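Local structure of MtN3/saliva family (Thermodesulfovibrio yellowstonii, 4RNG) at residues 53-58 with 65-70. The protein probably carries sugars across the membrane as a bacterial SemiSWEET, a two-subunit relative of the SWEET transporters built from three-helix bundles. Sequence-based numbering, arbitrary orientation.
Sequences LWFFYG and PVILAN
Val66 packs against Gly58 and Ile67 against Phe55 where helix 41-60 turns back into helix 64-87, an antiparallel helical hairpin of the three-helix bundle that makes up a SemiSWEET subunit. The two short axes cross at 155° and come within 7.8 Å. This closeness depends on the absence of a side chain at Gly58: a branch of Val66 settles on the bare backbone, its CG1 lying 3.7 Å from Gly58 CA. The same methyl is 3.4 Å from Trp54 O. Valine's short branch fits the close spacing of the helices; CG1 stands opposite the backbone N (chi1 -174°), which turns it into the neighbouring helix, while the ring of Tyr57 meets it edge-on. Beside it, Ile67 CG1 and CD1 lie against the carbonyl of Gly58, CG1 3.7 Å from Gly58 C.

The other flank is looser and partly exposed. There Ile67 CG2 meets the edge of the Phe55 ring, 4.1 Å from CE1, in van der Waals contact; two apolar residues are consistent with a lipid-facing position. On the opposite side, Trp54 NE1 hydrogen-bonds Thr19 of the second subunit, and Tyr57 OH hydrogen-bonds Glu63 of the second subunit.

One helical turn beyond Val66, Asn70 lays OD1 3.1 Å from Trp54 CB, at the root of the indole. As in SemiSWEET relatives, this tryptophan and asparagine probably line the sugar pocket. Asparagine suits the place because its other amide atom fixes the group's rotation and so directs OD1 to Trp54: ND2 gives a straight 2.6 Å hydrogen bond to Val66 O, and that oxygen lies in the amide plane of Asn70.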
ATOM      1  N   LEU C  53      -2.049 -11.602   2.785  1.00 17.76           N
ATOM      2  CA  LEU C  53      -1.459 -12.573   1.860  1.00 16.17           C
ATOM      3  C   LEU C  53       0.022 -12.304   1.568  1.00 16.41           C
ATOM      4  O   LEU C  53       0.801 -13.230   1.416  1.00 20.58           O
ATOM      5  CB  LEU C  53      -2.244 -12.603   0.552  1.00 18.99           C
ATOM      6  CG  LEU C  53      -3.521 -13.425   0.596  1.00 21.08           C
ATOM      7  CD1 LEU C  53      -4.209 -13.435  -0.765  1.00 17.65           C
ATOM      8  CD2 LEU C  53      -3.131 -14.831   0.983  1.00 25.20           C
ATOM      9  N   TRP C  54       0.413 -11.035   1.468  1.00 16.91           N
ATOM     10  CA  TRP C  54       1.827 -10.706   1.318  1.00 16.64           C
ATOM     11  C   TRP C  54       2.617 -11.215   2.532  1.00 20.59           C
ATOM     12  O   TRP C  54       3.745 -11.679   2.406  1.00 17.42           O
ATOM     13  CB  TRP C  54       2.018  -9.201   1.173  1.00 30.95           C
ATOM     14  CG  TRP C  54       1.821  -8.704  -0.206  1.00 42.60           C
ATOM     15  CD1 TRP C  54       0.877  -7.816  -0.626  1.00 31.43           C
ATOM     16  CD2 TRP C  54       2.581  -9.056  -1.364  1.00 25.01           C
ATOM     17  NE1 TRP C  54       1.006  -7.592  -1.969  1.00 24.85           N
ATOM     18  CE2 TRP C  54       2.053  -8.358  -2.452  1.00 23.27           C
ATOM     19  CE3 TRP C  54       3.671  -9.912  -1.587  1.00 24.61           C
ATOM     20  CZ2 TRP C  54       2.561  -8.461  -3.746  1.00 22.75           C
ATOM     21  CZ3 TRP C  54       4.174 -10.030  -2.867  1.00 26.28           C
ATOM     22  CH2 TRP C  54       3.620  -9.306  -3.932  1.00 24.99           C
ATOM     23  N   PHE C  55       2.014 -11.120   3.713  1.00 16.25           N
ATOM     24  CA  PHE C  55       2.614 -11.689   4.903  1.00 20.09           C
ATOM     25  C   PHE C  55       2.902 -13.186   4.754  1.00 23.10           C
ATOM     26  O   PHE C  55       4.017 -13.628   4.993  1.00 16.78           O
ATOM     27  CB  PHE C  55       1.709 -11.463   6.111  1.00 20.83           C
ATOM     28  CG  PHE C  55       1.970 -12.431   7.236  1.00 19.73           C
ATOM     29  CD1 PHE C  55       3.111 -12.328   8.019  1.00 18.27           C
ATOM     30  CD2 PHE C  55       1.082 -13.459   7.495  1.00 15.83           C
ATOM     31  CE1 PHE C  55       3.373 -13.232   9.041  1.00 16.13           C
ATOM     32  CE2 PHE C  55       1.332 -14.363   8.526  1.00 19.60           C
ATOM     33  CZ  PHE C  55       2.482 -14.241   9.305  1.00 16.07           C
ATOM     34  N   PHE C  56       1.892 -13.951   4.356  1.00 16.45           N
ATOM     35  CA  PHE C  56       2.018 -15.396   4.149  1.00 16.75           C
ATOM     36  C   PHE C  56       3.123 -15.700   3.161  1.00 20.04           C
ATOM     37  O   PHE C  56       3.981 -16.561   3.391  1.00 20.94           O
ATOM     38  CB  PHE C  56       0.685 -15.967   3.662  1.00 16.67           C
ATOM     39  CG  PHE C  56       0.634 -17.466   3.605  1.00 28.17           C
ATOM     40  CD1 PHE C  56       1.265 -18.244   4.557  1.00 35.60           C
ATOM     41  CD2 PHE C  56      -0.051 -18.104   2.585  1.00 26.90           C
ATOM     42  CE1 PHE C  56       1.211 -19.630   4.500  1.00 17.55           C
ATOM     43  CE2 PHE C  56      -0.092 -19.477   2.518  1.00 21.06           C
ATOM     44  CZ  PHE C  56       0.536 -20.240   3.482  1.00 19.94           C
ATOM     45  N   TYR C  57       3.089 -14.977   2.051  1.00 29.05           N
ATOM     46  CA  TYR C  57       4.113 -15.048   1.019  1.00 24.57           C
ATOM     47  C   TYR C  57       5.527 -14.831   1.588  1.00 26.05           C
ATOM     48  O   TYR C  57       6.463 -15.560   1.262  1.00 18.55           O
ATOM     49  CB  TYR C  57       3.817 -13.990  -0.037  1.00 22.03           C
ATOM     50  CG  TYR C  57       4.852 -13.882  -1.114  1.00 18.30           C
ATOM     51  CD1 TYR C  57       4.912 -14.816  -2.135  1.00 19.42           C
ATOM     52  CD2 TYR C  57       5.792 -12.859  -1.098  1.00 18.40           C
ATOM     53  CE1 TYR C  57       5.848 -14.710  -3.136  1.00 25.67           C
ATOM     54  CE2 TYR C  57       6.748 -12.760  -2.085  1.00 18.96           C
ATOM     55  CZ  TYR C  57       6.767 -13.684  -3.098  1.00 19.41           C
ATOM     56  OH  TYR C  57       7.711 -13.601  -4.075  1.00 26.89           O
ATOM     57  N   GLY C  58       5.684 -13.811   2.428  1.00 17.71           N
ATOM     58  CA  GLY C  58       6.974 -13.548   3.038  1.00 17.94           C
ATOM     59  C   GLY C  58       7.454 -14.720   3.885  1.00 24.40           C
ATOM     60  O   GLY C  58       8.644 -15.041   3.952  1.00 26.74           O
ATOM     61  N   PRO C  65      12.020  -8.882   5.656  1.00 27.19           N
ATOM     62  CA  PRO C  65      11.435  -7.554   5.386  1.00 27.37           C
ATOM     63  C   PRO C  65       9.972  -7.605   4.890  1.00 29.47           C
ATOM     64  O   PRO C  65       9.162  -6.732   5.253  1.00 17.61           O
ATOM     65  CB  PRO C  65      12.367  -6.955   4.320  1.00 18.90           C
ATOM     66  CG  PRO C  65      13.279  -8.058   3.902  1.00 34.28           C
ATOM     67  CD  PRO C  65      13.304  -9.087   4.966  1.00 28.01           C
ATOM     68  N   VAL C  66       9.632  -8.622   4.096  1.00 23.14           N
ATOM     69  CA  VAL C  66       8.252  -8.803   3.644  1.00 23.54           C
ATOM     70  C   VAL C  66       7.334  -9.087   4.826  1.00 24.52           C
ATOM     71  O   VAL C  66       6.247  -8.513   4.954  1.00 21.31           O
ATOM     72  CB  VAL C  66       8.141  -9.949   2.645  1.00 17.91           C
ATOM     73  CG1 VAL C  66       6.719 -10.026   2.080  1.00 17.60           C
ATOM     74  CG2 VAL C  66       9.165  -9.778   1.552  1.00 18.47           C
ATOM     75  N   ILE C  67       7.799  -9.952   5.712  1.00 23.35           N
ATOM     76  CA  ILE C  67       7.043 -10.282   6.903  1.00 19.75           C
ATOM     77  C   ILE C  67       6.744  -9.047   7.767  1.00 21.73           C
ATOM     78  O   ILE C  67       5.596  -8.759   8.088  1.00 16.31           O
ATOM     79  CB  ILE C  67       7.788 -11.323   7.724  1.00 17.17           C
ATOM     80  CG1 ILE C  67       7.897 -12.619   6.909  1.00 23.05           C
ATOM     81  CG2 ILE C  67       7.073 -11.552   9.049  1.00 16.86           C
ATOM     82  CD1 ILE C  67       8.813 -13.680   7.504  1.00 17.91           C
ATOM     83  N   LEU C  68       7.789  -8.328   8.142  1.00 16.87           N
ATOM     84  CA  LEU C  68       7.665  -7.212   9.053  1.00 21.97           C
ATOM     85  C   LEU C  68       6.798  -6.073   8.495  1.00 21.39           C
ATOM     86  O   LEU C  68       5.887  -5.568   9.161  1.00 23.04           O
ATOM     87  CB  LEU C  68       9.058  -6.672   9.376  1.00 23.45           C
ATOM     88  CG  LEU C  68       9.906  -7.535  10.315  1.00 22.86           C
ATOM     89  CD1 LEU C  68      11.238  -6.865  10.616  1.00 27.43           C
ATOM     90  CD2 LEU C  68       9.181  -7.865  11.577  1.00 27.15           C
ATOM     91  N   ALA C  69       7.097  -5.660   7.273  1.00 20.60           N
ATOM     92  CA  ALA C  69       6.384  -4.539   6.681  1.00 22.80           C
ATOM     93  C   ALA C  69       4.892  -4.815   6.622  1.00 23.50           C
ATOM     94  O   ALA C  69       4.072  -3.909   6.781  1.00 25.42           O
ATOM     95  CB  ALA C  69       6.921  -4.227   5.302  1.00 20.19           C
ATOM     96  N   ASN C  70       4.534  -6.056   6.347  1.00 16.27           N
ATOM     97  CA  ASN C  70       3.129  -6.337   6.161  1.00 27.09           C
ATOM     98  C   ASN C  70       2.344  -6.444   7.469  1.00 25.83           C
ATOM     99  O   ASN C  70       1.247  -5.874   7.592  1.00 18.19           O
ATOM    100  CB  ASN C  70       2.996  -7.584   5.292  1.00 16.07           C
ATOM    101  CG  ASN C  70       3.263  -7.273   3.820  1.00 22.58           C
ATOM    102  OD1 ASN C  70       2.383  -6.782   3.120  1.00 29.61           O
ATOM    103  ND2 ASN C  70       4.493  -7.445   3.387  1.00 16.68           N
TER